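Local coordinates for Atg1 tMIT (Kluyveromyces marxianus, PDB 4P1N), which forms the tandem MIT region of a serine/threonine protein kinase that is essential in autophagy, where it is required for autophagosome formation, at residues T181-K186 / I245-E250; R191-S196 / S261-R266; W221-L226 / E254-Y259. One frame throughout, in Å; residues are numbered along the deposited sequence.

All three contacts lie in the second MIT domain, whose helices 184-204, 209-227 and 250-273 pack as a three-helix bundle. Contact 1 closes one end of it, where the leads into helices 184-204 and 250-273 meet. Contact 3 joins helices 209-227 and 250-273, and contact 2 joins helices 184-204 and 250-273 farther along. The centres of contacts 2 and 3 are about 9 Å apart, and I263 CD1 meets L223 CD1 at 3.7 Å. Contacts 1 and 3 are about 13 Å apart by their centres, yet E185 CB reaches L226 CD2 at 3.8 Å. Contacts 1 and 2, with centres about 19 Å apart, do not touch. Each contact also has residues packed against a chain of another protein.

Contact 1 (T181-K186 / I245-E250); sequences TIFVEK and ITSLDE
E185, in the first turn of helix 184-204, lies against S247 and L248 in the loop leading into helix 250-273, so the contact closes one end of the three-helix MIT bundle. F183 and D249 occupy the N-cap positions of these two helices, and the D249 carboxylate caps D252 N. From E185 CB outward, the glutamate first meets leucine and then serine. CB lies 4.0 Å from L248 CD2, and CG comes closer, at 3.8 Å from the same methyl, as the two side chains run alongside each other with opposite headings. A bend at chi2 (-61°) then carries the carboxylate to S247, where CD lies 4.1 Å from CB of the serine. At the tip, OE1 is 3.8 Å from S247 CB, a van der Waals contact only; its polar partner is N234 ND2, through a weak hydrogen bond. The buried side chain thus packs with its methylene groups and turns its carboxylate toward S247 and N234. Apolar side chains of another protein's chain pack on E185, S247 and L248. S247 OG, anti to its own backbone N, comes obliquely to the F183 ring, 3.4 Å from CE2, and T181 CG2 lies over one face of that ring, offset toward its rim.

Contact 2 (R191-S196 / S261-R266); sequences RALDIS and SSIANR
S196 and I263 point their side chains at each other from helices 184-204 and 250-273, and the serine hydroxyl faces the fork of the isoleucine. The two branches of I263 spread from CB, with CG2 anti to the backbone N and CG1 beside it (chi1 -65°), so that the notch between them opens toward the neighbouring helix. S196 OG stands in front of that notch, 3.4 Å from I263 CG2 and 3.6 Å from I263 CG1. The end of the longer branch remains close as well, with I263 CD1 3.7 Å from S196 OG. Three aliphatic carbons therefore gather round one polar oxygen without offering it a bond. Its polar partner is on helix 209-227: S196 OG and S219 OG are hydrogen-bonded, and the S219 hydroxyl is also bonded to A192 O, one turn back from S196. This pair of hydroxyls ties helix 184-204 to helix 209-227, while the carbons of I263 pack against the hydroxyl of S196. L193 makes a lighter approach. Its CB is not aimed at the other helix, but the end of the side chain lies closer to it, and CD1 comes within 4.5 Å of I263 CD1, methyl to methyl. Were I263 replaced by an alanine, a gap would probably open beside L193 CD1, and the S196 hydroxyl would be likely to lose its aliphatic cover. Farther along, R266 forms a salt bridge to E203 and so adds a charged link between the same two helices. An isoleucine set against a serine and a leucine, with a hydroxyl bond joining the other two helices, is how the first and third helices of this MIT three-helix bundle come together in its core.

Contact 3 (W221-L226 / E254-Y259); sequences WMLEIL and EMIRKY
L223 of helix 209-227 fits as a bump into a hollow on helix 250-273, lined within this contact by I256 and Y259 and completed by V260 and I263. Four residues spaced in this way around one side chain make a hole of the knobs-into-holes kind. The short helical segments run close to antiparallel, at 154° with their axes 10.0 Å apart. The two methyls of L223 divide the hollow between them: CD2 presses on I256 CG2 at 3.9 Å, and CD1 reaches Y259 CB at 4.2 Å. The tyrosine thus contributes the root of its side chain, while its ring leads away and its hydroxyl makes a weak hydrogen bond to the backbone of another protein's chain. I256 in turn is the bump from the other side, straddling L223 and L226 with its two branches. CG2, anti to the backbone N, settles against L223, including CB at 4.0 Å; the CG1 branch, set beside the backbone N (chi1 -65°), carries CD1 to L226 CD1, also at 4.0 Å. The side chains of L226 and I256 cross at about a right angle. The side chain of R257 leaves its helix away from this seam, and its NH1 forms a salt bridge with E254 OE1 on the same helix. With no hydrogen bond or salt bridge between the segments, the contact rests on van der Waals fit of branched side chains and on the burial of their apolar surface.

Contact 1 (T181-K186 / I245-E250)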
ATOM      1  N   THR B 181      33.346  -0.053   5.117  1.00 75.08           N
ATOM      2  CA  THR B 181      32.082   0.422   5.680  1.00 73.14           C
ATOM      3  C   THR B 181      31.045   0.514   4.567  1.00 69.24           C
ATOM      4  O   THR B 181      31.309   1.060   3.501  1.00 71.30           O
ATOM      5  CB  THR B 181      32.196   1.786   6.401  1.00 74.00           C
ATOM      6  OG1 THR B 181      32.988   1.645   7.582  1.00 77.29           O
ATOM      7  CG2 THR B 181      30.807   2.295   6.821  1.00 71.85           C
ATOM      8  N   ILE B 182      29.877  -0.053   4.820  1.00 64.60           N
ATOM      9  CA  ILE B 182      28.811  -0.048   3.857  1.00 59.52           C
ATOM     10  C   ILE B 182      27.960   1.155   4.147  1.00 57.51           C
ATOM     11  O   ILE B 182      27.506   1.331   5.278  1.00 60.52           O
ATOM     12  CB  ILE B 182      27.978  -1.320   3.909  1.00 58.29           C
ATOM     13  CG1 ILE B 182      28.877  -2.520   3.607  1.00 60.71           C
ATOM     14  CG2 ILE B 182      26.841  -1.228   2.884  1.00 57.52           C
ATOM     15  CD1 ILE B 182      28.249  -3.872   3.850  1.00 60.35           C
ATOM     16  N   PHE B 183      27.817   2.002   3.130  1.00 52.86           N
ATOM     17  CA  PHE B 183      27.014   3.202   3.178  1.00 51.30           C
ATOM     18  C   PHE B 183      25.773   2.971   2.315  1.00 47.30           C
ATOM     19  O   PHE B 183      25.869   2.581   1.139  1.00 42.91           O
ATOM     20  CB  PHE B 183      27.760   4.386   2.574  1.00 55.64           C
ATOM     21  CG  PHE B 183      28.854   4.942   3.444  1.00 62.38           C
ATOM     22  CD1 PHE B 183      30.171   4.550   3.259  1.00 64.80           C
ATOM     23  CD2 PHE B 183      28.577   5.892   4.428  1.00 66.33           C
ATOM     24  CE1 PHE B 183      31.194   5.078   4.037  1.00 67.14           C
ATOM     25  CE2 PHE B 183      29.611   6.430   5.206  1.00 67.84           C
ATOM     26  CZ  PHE B 183      30.912   6.016   5.007  1.00 67.72           C
ATOM     27  N   VAL B 184      24.610   3.271   2.876  1.00 43.69           N
ATOM     28  CA  VAL B 184      23.382   3.151   2.123  1.00 40.10           C
ATOM     29  C   VAL B 184      23.399   4.111   0.908  1.00 40.98           C
ATOM     30  O   VAL B 184      22.801   3.843  -0.141  1.00 39.73           O
ATOM     31  CB  VAL B 184      22.159   3.428   3.016  1.00 37.52           C
ATOM     32  CG1 VAL B 184      22.070   4.931   3.321  1.00 39.44           C
ATOM     33  CG2 VAL B 184      20.901   2.938   2.294  1.00 35.04           C
ATOM     34  N   GLU B 185      24.095   5.234   1.007  1.00 42.66           N
ATOM     35  CA  GLU B 185      23.958   6.156  -0.108  1.00 44.37           C
ATOM     36  C   GLU B 185      24.736   5.684  -1.336  1.00 43.88           C
ATOM     37  O   GLU B 185      24.296   5.891  -2.456  1.00 44.36           O
ATOM     38  CB  GLU B 185      24.111   7.644   0.250  1.00 44.48           C
ATOM     39  CG  GLU B 185      24.955   8.059   1.386  1.00 46.73           C
ATOM     40  CD  GLU B 185      24.593   7.575   2.750  1.00 45.28           C
ATOM     41  OE1 GLU B 185      23.894   8.280   3.497  1.00 48.07           O
ATOM     42  OE2 GLU B 185      25.151   6.541   3.142  1.00 45.16           O
ATOM     43  N   LYS B 186      25.792   4.925  -1.110  1.00 43.09           N
ATOM     44  CA  LYS B 186      26.511   4.283  -2.189  1.00 48.02           C
ATOM     45  C   LYS B 186      25.693   3.181  -2.872  1.00 44.99           C
ATOM     46  O   LYS B 186      25.650   3.089  -4.091  1.00 47.03           O
ATOM     47  CB  LYS B 186      27.810   3.722  -1.650  1.00 52.69           C
ATOM     48  CG  LYS B 186      28.671   3.098  -2.719  1.00 62.95           C
ATOM     49  CD  LYS B 186      29.064   1.645  -2.410  1.00 65.20           C
ATOM     50  CE  LYS B 186      30.518   1.387  -2.793  1.00 64.68           C
ATOM     51  NZ  LYS B 186      30.717   1.552  -4.264  1.00 67.24           N
ATOM     52  N   ILE B 245      22.226  12.332  10.530  1.00 47.47           N
ATOM     53  CA  ILE B 245      23.139  13.246   9.939  1.00 48.48           C
ATOM     54  C   ILE B 245      23.367  12.811   8.478  1.00 49.41           C
ATOM     55  O   ILE B 245      23.462  11.605   8.183  1.00 43.90           O
ATOM     56  CB  ILE B 245      24.457  13.227  10.737  1.00 50.18           C
ATOM     57  CG1 ILE B 245      24.238  13.770  12.166  1.00 51.98           C
ATOM     58  CG2 ILE B 245      25.553  14.013  10.023  1.00 51.62           C
ATOM     59  CD1 ILE B 245      23.432  15.055  12.272  1.00 52.26           C
ATOM     60  N   THR B 246      23.451  13.792   7.580  1.00 50.29           N
ATOM     61  CA  THR B 246      23.756  13.485   6.191  1.00 52.91           C
ATOM     62  C   THR B 246      25.232  13.174   6.105  1.00 53.34           C
ATOM     63  O   THR B 246      26.059  13.822   6.729  1.00 53.99           O
ATOM     64  CB  THR B 246      23.403  14.623   5.231  1.00 56.29           C
ATOM     65  OG1 THR B 246      22.015  14.929   5.388  1.00 59.27           O
ATOM     66  CG2 THR B 246      23.654  14.200   3.784  1.00 56.53           C
ATOM     67  N   SER B 247      25.529  12.137   5.355  1.00 52.59           N
ATOM     68  CA  SER B 247      26.855  11.559   5.261  1.00 58.84           C
ATOM     69  C   SER B 247      27.527  11.959   3.948  1.00 57.33           C
ATOM     70  O   SER B 247      28.719  11.740   3.756  1.00 60.53           O
ATOM     71  CB  SER B 247      26.701  10.034   5.307  1.00 59.45           C
ATOM     72  OG  SER B 247      27.974   9.422   5.223  1.00 73.27           O
ATOM     73  N   LEU B 248      26.726  12.483   3.028  1.00 55.12           N
ATOM     74  CA  LEU B 248      27.201  12.946   1.751  1.00 56.74           C
ATOM     75  C   LEU B 248      27.894  14.280   1.975  1.00 60.41           C
ATOM     76  O   LEU B 248      27.442  15.067   2.813  1.00 60.39           O
ATOM     77  CB  LEU B 248      26.028  13.170   0.796  1.00 53.87           C
ATOM     78  CG  LEU B 248      25.178  11.963   0.360  1.00 51.52           C
ATOM     79  CD1 LEU B 248      23.845  12.430  -0.192  1.00 49.98           C
ATOM     80  CD2 LEU B 248      25.895  11.141  -0.686  1.00 51.95           C
ATOM     81  N   ASP B 249      28.964  14.530   1.228  1.00 64.24           N
ATOM     82  CA  ASP B 249      29.527  15.881   1.134  1.00 69.69           C
ATOM     83  C   ASP B 249      28.943  16.643  -0.058  1.00 68.31           C
ATOM     84  O   ASP B 249      28.175  16.092  -0.848  1.00 64.40           O
ATOM     85  CB  ASP B 249      31.063  15.859   1.128  1.00 73.43           C
ATOM     86  CG  ASP B 249      31.674  15.500  -0.231  1.00 77.94           C
ATOM     87  OD1 ASP B 249      31.133  15.871  -1.298  1.00 78.45           O
ATOM     88  OD2 ASP B 249      32.758  14.876  -0.227  1.00 83.09           O
ATOM     89  N   GLU B 250      29.308  17.919  -0.163  1.00 72.00           N
ATOM     90  CA  GLU B 250      28.733  18.815  -1.163  1.00 73.20           C
ATOM     91  C   GLU B 250      29.054  18.416  -2.601  1.00 72.64           C
ATOM     92  O   GLU B 250      28.218  18.586  -3.488  1.00 70.95           O
ATOM     93  CB  GLU B 250      29.196  20.259  -0.929  1.00 79.69           C
ATOM     94  CG  GLU B 250      28.332  21.293  -1.639  1.00 81.59           C
ATOM     95  CD  GLU B 250      26.883  21.219  -1.190  1.00 81.07           C
ATOM     96  OE1 GLU B 250      26.654  21.040   0.031  1.00 80.74           O
ATOM     97  OE2 GLU B 250      25.979  21.316  -2.055  1.00 81.63           O
TER

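Contact 2 (R191-S196 / S261-R266)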
ATOM      1  N   ARG B 191      23.049   1.681  -7.634  1.00 40.89           N
ATOM      2  CA  ARG B 191      21.893   0.985  -8.145  1.00 40.02           C
ATOM      3  C   ARG B 191      21.116   1.873  -9.120  1.00 38.82           C
ATOM      4  O   ARG B 191      20.711   1.422 -10.197  1.00 42.27           O
ATOM      5  CB  ARG B 191      21.000   0.529  -6.996  1.00 40.77           C
ATOM      6  CG  ARG B 191      19.685  -0.136  -7.424  1.00 38.85           C
ATOM      7  CD  ARG B 191      19.974  -1.388  -8.236  1.00 41.07           C
ATOM      8  NE  ARG B 191      18.728  -2.063  -8.559  1.00 45.05           N
ATOM      9  CZ  ARG B 191      18.578  -2.916  -9.565  1.00 48.44           C
ATOM     10  NH1 ARG B 191      19.618  -3.228 -10.338  1.00 49.44           N
ATOM     11  NH2 ARG B 191      17.382  -3.461  -9.794  1.00 48.76           N
ATOM     12  N   ALA B 192      20.916   3.133  -8.775  1.00 39.46           N
ATOM     13  CA  ALA B 192      20.205   4.055  -9.687  1.00 38.42           C
ATOM     14  C   ALA B 192      20.916   4.226 -11.055  1.00 39.79           C
ATOM     15  O   ALA B 192      20.275   4.281 -12.088  1.00 36.61           O
ATOM     16  CB  ALA B 192      20.022   5.405  -9.045  1.00 37.91           C
ATOM     17  N   LEU B 193      22.232   4.352 -11.033  1.00 42.15           N
ATOM     18  CA  LEU B 193      23.024   4.527 -12.249  1.00 43.94           C
ATOM     19  C   LEU B 193      23.090   3.236 -13.073  1.00 44.98           C
ATOM     20  O   LEU B 193      23.042   3.303 -14.293  1.00 43.33           O
ATOM     21  CB  LEU B 193      24.437   5.035 -11.915  1.00 46.74           C
ATOM     22  CG  LEU B 193      24.564   6.569 -11.814  1.00 50.27           C
ATOM     23  CD1 LEU B 193      23.400   7.257 -11.137  1.00 49.51           C
ATOM     24  CD2 LEU B 193      25.833   7.001 -11.110  1.00 53.98           C
ATOM     25  N   ASP B 194      23.163   2.069 -12.423  1.00 44.97           N
ATOM     26  CA  ASP B 194      23.045   0.792 -13.149  1.00 45.52           C
ATOM     27  C   ASP B 194      21.718   0.667 -13.879  1.00 42.61           C
ATOM     28  O   ASP B 194      21.676   0.247 -15.015  1.00 43.50           O
ATOM     29  CB  ASP B 194      23.123  -0.408 -12.205  1.00 48.49           C
ATOM     30  CG  ASP B 194      24.479  -0.620 -11.620  1.00 52.00           C
ATOM     31  OD1 ASP B 194      25.494  -0.156 -12.174  1.00 55.23           O
ATOM     32  OD2 ASP B 194      24.520  -1.285 -10.576  1.00 56.32           O
ATOM     33  N   ILE B 195      20.628   1.000 -13.202  1.00 41.45           N
ATOM     34  CA  ILE B 195      19.306   0.916 -13.811  1.00 41.76           C
ATOM     35  C   ILE B 195      19.205   1.825 -15.040  1.00 43.86           C
ATOM     36  O   ILE B 195      18.676   1.395 -16.066  1.00 42.63           O
ATOM     37  CB  ILE B 195      18.176   1.272 -12.837  1.00 40.47           C
ATOM     38  CG1 ILE B 195      18.050   0.187 -11.760  1.00 38.98           C
ATOM     39  CG2 ILE B 195      16.850   1.379 -13.598  1.00 40.05           C
ATOM     40  CD1 ILE B 195      17.265   0.625 -10.539  1.00 36.78           C
ATOM     41  N   SER B 196      19.709   3.068 -14.939  1.00 42.35           N
ATOM     42  CA  SER B 196      19.682   3.987 -16.090  1.00 44.41           C
ATOM     43  C   SER B 196      20.652   3.562 -17.219  1.00 47.58           C
ATOM     44  O   SER B 196      20.354   3.763 -18.403  1.00 45.80           O
ATOM     45  CB  SER B 196      19.953   5.432 -15.669  1.00 43.76           C
ATOM     46  OG  SER B 196      18.737   6.041 -15.201  1.00 43.94           O
ATOM     47  N   SER B 261      19.933  15.491 -13.557  1.00 50.57           N
ATOM     48  CA  SER B 261      19.681  16.306 -14.741  1.00 53.05           C
ATOM     49  C   SER B 261      19.732  15.515 -16.014  1.00 50.93           C
ATOM     50  O   SER B 261      18.830  15.590 -16.817  1.00 51.53           O
ATOM     51  CB  SER B 261      20.684  17.468 -14.858  1.00 59.23           C
ATOM     52  OG  SER B 261      20.343  18.504 -13.967  1.00 63.50           O
ATOM     53  N   SER B 262      20.791  14.754 -16.209  1.00 52.76           N
ATOM     54  CA  SER B 262      20.944  13.981 -17.444  1.00 53.30           C
ATOM     55  C   SER B 262      19.943  12.848 -17.558  1.00 50.02           C
ATOM     56  O   SER B 262      19.406  12.595 -18.638  1.00 46.93           O
ATOM     57  CB  SER B 262      22.374  13.457 -17.573  1.00 57.89           C
ATOM     58  OG  SER B 262      22.533  12.256 -16.884  1.00 63.52           O
ATOM     59  N   ILE B 263      19.628  12.188 -16.433  1.00 48.18           N
ATOM     60  CA  ILE B 263      18.628  11.123 -16.496  1.00 44.82           C
ATOM     61  C   ILE B 263      17.264  11.709 -16.831  1.00 44.53           C
ATOM     62  O   ILE B 263      16.562  11.176 -17.690  1.00 43.60           O
ATOM     63  CB  ILE B 263      18.568  10.265 -15.222  1.00 42.76           C
ATOM     64  CG1 ILE B 263      19.878   9.503 -15.050  1.00 45.28           C
ATOM     65  CG2 ILE B 263      17.479   9.209 -15.337  1.00 40.52           C
ATOM     66  CD1 ILE B 263      20.169   9.087 -13.624  1.00 45.42           C
ATOM     67  N   ALA B 264      16.888  12.808 -16.185  1.00 45.69           N
ATOM     68  CA  ALA B 264      15.614  13.451 -16.508  1.00 46.71           C
ATOM     69  C   ALA B 264      15.583  13.825 -17.996  1.00 48.95           C
ATOM     70  O   ALA B 264      14.558  13.673 -18.676  1.00 47.52           O
ATOM     71  CB  ALA B 264      15.397  14.695 -15.664  1.00 47.57           C
ATOM     72  N   ASN B 265      16.703  14.302 -18.503  1.00 52.49           N
ATOM     73  CA  ASN B 265      16.737  14.729 -19.905  1.00 57.45           C
ATOM     74  C   ASN B 265      16.644  13.537 -20.847  1.00 55.01           C
ATOM     75  O   ASN B 265      15.966  13.606 -21.851  1.00 56.25           O
ATOM     76  CB  ASN B 265      17.938  15.630 -20.181  1.00 60.45           C
ATOM     77  CG  ASN B 265      17.698  17.054 -19.704  1.00 66.85           C
ATOM     78  OD1 ASN B 265      16.578  17.581 -19.810  1.00 66.26           O
ATOM     79  ND2 ASN B 265      18.737  17.680 -19.147  1.00 70.25           N
ATOM     80  N   ARG B 266      17.248  12.423 -20.465  1.00 53.26           N
ATOM     81  CA  ARG B 266      17.099  11.183 -21.208  1.00 54.65           C
ATOM     82  C   ARG B 266      15.634  10.738 -21.230  1.00 53.09           C
ATOM     83  O   ARG B 266      15.113  10.328 -22.265  1.00 52.44           O
ATOM     84  CB  ARG B 266      17.963  10.117 -20.556  1.00 56.29           C
ATOM     85  CG  ARG B 266      18.130   8.824 -21.310  1.00 58.72           C
ATOM     86  CD  ARG B 266      18.823   9.003 -22.648  1.00 63.06           C
ATOM     87  NE  ARG B 266      17.848   8.857 -23.720  1.00 65.86           N
ATOM     88  CZ  ARG B 266      17.871   9.523 -24.869  1.00 67.91           C
ATOM     89  NH1 ARG B 266      18.828  10.413 -25.133  1.00 69.10           N
ATOM     90  NH2 ARG B 266      16.910   9.289 -25.755  1.00 68.95           N
TER

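Contact 3 (W221-L226 / E254-Y259)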
ATOM      1  N   TRP B 221      13.634   8.559  -8.971  1.00 36.21           N
ATOM      2  CA  TRP B 221      13.092   8.475  -7.615  1.00 35.95           C
ATOM      3  C   TRP B 221      14.193   8.178  -6.617  1.00 34.48           C
ATOM      4  O   TRP B 221      14.268   8.812  -5.579  1.00 34.89           O
ATOM      5  CB  TRP B 221      12.030   7.411  -7.488  1.00 34.69           C
ATOM      6  CG  TRP B 221      10.781   7.689  -8.205  1.00 36.93           C
ATOM      7  CD1 TRP B 221      10.185   6.873  -9.139  1.00 36.99           C
ATOM      8  CD2 TRP B 221       9.901   8.808  -8.027  1.00 38.80           C
ATOM      9  NE1 TRP B 221       9.002   7.420  -9.545  1.00 42.11           N
ATOM     10  CE2 TRP B 221       8.801   8.605  -8.880  1.00 40.72           C
ATOM     11  CE3 TRP B 221       9.916   9.923  -7.202  1.00 45.25           C
ATOM     12  CZ2 TRP B 221       7.750   9.479  -8.949  1.00 46.91           C
ATOM     13  CZ3 TRP B 221       8.865  10.828  -7.278  1.00 52.77           C
ATOM     14  CH2 TRP B 221       7.795  10.601  -8.153  1.00 53.11           C
ATOM     15  N   MET B 222      15.070   7.240  -6.961  1.00 36.27           N
ATOM     16  CA  MET B 222      16.181   6.827  -6.075  1.00 35.23           C
ATOM     17  C   MET B 222      17.119   7.944  -5.757  1.00 37.64           C
ATOM     18  O   MET B 222      17.422   8.177  -4.594  1.00 38.36           O
ATOM     19  CB  MET B 222      16.964   5.665  -6.674  1.00 35.62           C
ATOM     20  CG  MET B 222      16.117   4.404  -6.730  1.00 36.27           C
ATOM     21  SD  MET B 222      17.036   2.970  -7.329  1.00 40.48           S
ATOM     22  CE  MET B 222      18.137   2.655  -5.988  1.00 40.71           C
ATOM     23  N   LEU B 223      17.572   8.662  -6.782  1.00 40.28           N
ATOM     24  CA  LEU B 223      18.496   9.763  -6.582  1.00 41.26           C
ATOM     25  C   LEU B 223      17.864  10.959  -5.892  1.00 42.37           C
ATOM     26  O   LEU B 223      18.562  11.714  -5.188  1.00 42.93           O
ATOM     27  CB  LEU B 223      19.123  10.207  -7.929  1.00 44.56           C
ATOM     28  CG  LEU B 223      20.016   9.210  -8.644  1.00 43.82           C
ATOM     29  CD1 LEU B 223      20.419   9.732 -10.022  1.00 49.32           C
ATOM     30  CD2 LEU B 223      21.244   8.923  -7.808  1.00 43.57           C
ATOM     31  N   GLU B 224      16.574  11.191  -6.101  1.00 42.11           N
ATOM     32  CA  GLU B 224      15.907  12.292  -5.379  1.00 44.51           C
ATOM     33  C   GLU B 224      15.912  12.068  -3.887  1.00 41.14           C
ATOM     34  O   GLU B 224      16.017  13.001  -3.113  1.00 41.47           O
ATOM     35  CB  GLU B 224      14.481  12.514  -5.858  1.00 49.26           C
ATOM     36  CG  GLU B 224      14.440  13.477  -7.022  1.00 58.44           C
ATOM     37  CD  GLU B 224      13.259  13.259  -7.923  1.00 62.92           C
ATOM     38  OE1 GLU B 224      13.452  13.418  -9.143  1.00 68.33           O
ATOM     39  OE2 GLU B 224      12.160  12.930  -7.416  1.00 67.93           O
ATOM     40  N   ILE B 225      15.848  10.805  -3.481  1.00 39.64           N
ATOM     41  CA  ILE B 225      15.944  10.479  -2.086  1.00 38.69           C
ATOM     42  C   ILE B 225      17.222  11.084  -1.502  1.00 38.94           C
ATOM     43  O   ILE B 225      17.208  11.649  -0.411  1.00 39.65           O
ATOM     44  CB  ILE B 225      15.871   8.955  -1.876  1.00 39.28           C
ATOM     45  CG1 ILE B 225      14.449   8.489  -2.158  1.00 39.39           C
ATOM     46  CG2 ILE B 225      16.282   8.574  -0.456  1.00 38.71           C
ATOM     47  CD1 ILE B 225      14.353   6.997  -2.413  1.00 41.79           C
ATOM     48  N   LEU B 226      18.308  10.993  -2.259  1.00 40.24           N
ATOM     49  CA  LEU B 226      19.606  11.450  -1.810  1.00 41.36           C
ATOM     50  C   LEU B 226      19.757  12.965  -1.820  1.00 45.44           C
ATOM     51  O   LEU B 226      20.657  13.483  -1.183  1.00 46.98           O
ATOM     52  CB  LEU B 226      20.689  10.844  -2.676  1.00 40.99           C
ATOM     53  CG  LEU B 226      20.758   9.315  -2.767  1.00 40.58           C
ATOM     54  CD1 LEU B 226      21.975   8.891  -3.563  1.00 40.75           C
ATOM     55  CD2 LEU B 226      20.816   8.736  -1.356  1.00 42.35           C
ATOM     56  N   GLU B 254      26.458  17.629  -5.575  1.00 59.89           N
ATOM     57  CA  GLU B 254      26.586  18.258  -6.890  1.00 65.08           C
ATOM     58  C   GLU B 254      26.725  17.220  -8.021  1.00 60.88           C
ATOM     59  O   GLU B 254      26.126  17.367  -9.070  1.00 59.80           O
ATOM     60  CB  GLU B 254      27.750  19.266  -6.891  1.00 70.29           C
ATOM     61  CG  GLU B 254      27.936  20.021  -8.201  1.00 79.12           C
ATOM     62  CD  GLU B 254      26.626  20.520  -8.807  1.00 82.39           C
ATOM     63  OE1 GLU B 254      25.718  20.939  -8.047  1.00 81.33           O
ATOM     64  OE2 GLU B 254      26.506  20.489 -10.054  1.00 88.24           O
ATOM     65  N   MET B 255      27.496  16.169  -7.801  1.00 60.03           N
ATOM     66  CA  MET B 255      27.567  15.076  -8.762  1.00 60.89           C
ATOM     67  C   MET B 255      26.207  14.372  -8.979  1.00 58.03           C
ATOM     68  O   MET B 255      25.819  14.103 -10.120  1.00 58.02           O
ATOM     69  CB  MET B 255      28.610  14.071  -8.292  1.00 65.67           C
ATOM     70  CG  MET B 255      29.123  13.141  -9.370  1.00 69.30           C
ATOM     71  SD  MET B 255      30.262  11.906  -8.705  1.00 75.55           S
ATOM     72  CE  MET B 255      31.676  12.920  -8.321  1.00 76.21           C
ATOM     73  N   ILE B 256      25.491  14.073  -7.889  1.00 55.32           N
ATOM     74  CA  ILE B 256      24.155  13.459  -7.965  1.00 51.63           C
ATOM     75  C   ILE B 256      23.187  14.398  -8.676  1.00 51.89           C
ATOM     76  O   ILE B 256      22.389  13.955  -9.514  1.00 49.81           O
ATOM     77  CB  ILE B 256      23.598  13.041  -6.562  1.00 50.50           C
ATOM     78  CG1 ILE B 256      24.462  11.938  -5.955  1.00 49.66           C
ATOM     79  CG2 ILE B 256      22.163  12.522  -6.646  1.00 48.03           C
ATOM     80  CD1 ILE B 256      24.472  11.908  -4.448  1.00 50.04           C
ATOM     81  N   ARG B 257      23.266  15.689  -8.376  1.00 55.16           N
ATOM     82  CA  ARG B 257      22.468  16.669  -9.099  1.00 58.53           C
ATOM     83  C   ARG B 257      22.695  16.583 -10.617  1.00 59.63           C
ATOM     84  O   ARG B 257      21.743  16.678 -11.391  1.00 58.36           O
ATOM     85  CB  ARG B 257      22.756  18.090  -8.611  1.00 63.81           C
ATOM     86  CG  ARG B 257      21.919  18.486  -7.422  1.00 68.93           C
ATOM     87  CD  ARG B 257      22.043  19.974  -7.100  1.00 75.02           C
ATOM     88  NE  ARG B 257      21.878  20.153  -5.662  1.00 80.52           N
ATOM     89  CZ  ARG B 257      22.858  20.395  -4.798  1.00 84.29           C
ATOM     90  NH1 ARG B 257      24.117  20.539  -5.205  1.00 87.29           N
ATOM     91  NH2 ARG B 257      22.568  20.511  -3.506  1.00 85.11           N
ATOM     92  N   LYS B 258      23.947  16.406 -11.036  1.00 60.38           N
ATOM     93  CA  LYS B 258      24.261  16.326 -12.458  1.00 61.65           C
ATOM     94  C   LYS B 258      23.591  15.099 -13.075  1.00 56.87           C
ATOM     95  O   LYS B 258      22.890  15.193 -14.078  1.00 55.47           O
ATOM     96  CB  LYS B 258      25.778  16.278 -12.701  1.00 66.69           C
ATOM     97  CG  LYS B 258      26.568  17.461 -12.141  1.00 72.14           C
ATOM     98  CD  LYS B 258      26.363  18.759 -12.911  1.00 75.08           C
ATOM     99  CE  LYS B 258      27.398  18.955 -14.023  1.00 80.11           C
ATOM    100  NZ  LYS B 258      28.593  19.742 -13.591  1.00 82.53           N
ATOM    101  N   TYR B 259      23.788  13.946 -12.458  1.00 56.25           N
ATOM    102  CA  TYR B 259      23.122  12.706 -12.916  1.00 52.17           C
ATOM    103  C   TYR B 259      21.618  12.816 -12.974  1.00 48.15           C
ATOM    104  O   TYR B 259      20.999  12.363 -13.940  1.00 48.65           O
ATOM    105  CB  TYR B 259      23.564  11.523 -12.078  1.00 51.64           C
ATOM    106  CG  TYR B 259      24.978  11.099 -12.405  1.00 55.21           C
ATOM    107  CD1 TYR B 259      25.277  10.616 -13.661  1.00 58.16           C
ATOM    108  CD2 TYR B 259      26.007  11.192 -11.471  1.00 58.30           C
ATOM    109  CE1 TYR B 259      26.560  10.236 -14.002  1.00 62.20           C
ATOM    110  CE2 TYR B 259      27.302  10.801 -11.795  1.00 61.44           C
ATOM    111  CZ  TYR B 259      27.556  10.328 -13.073  1.00 63.36           C
ATOM    112  OH  TYR B 259      28.782   9.914 -13.466  1.00 69.34           O
TER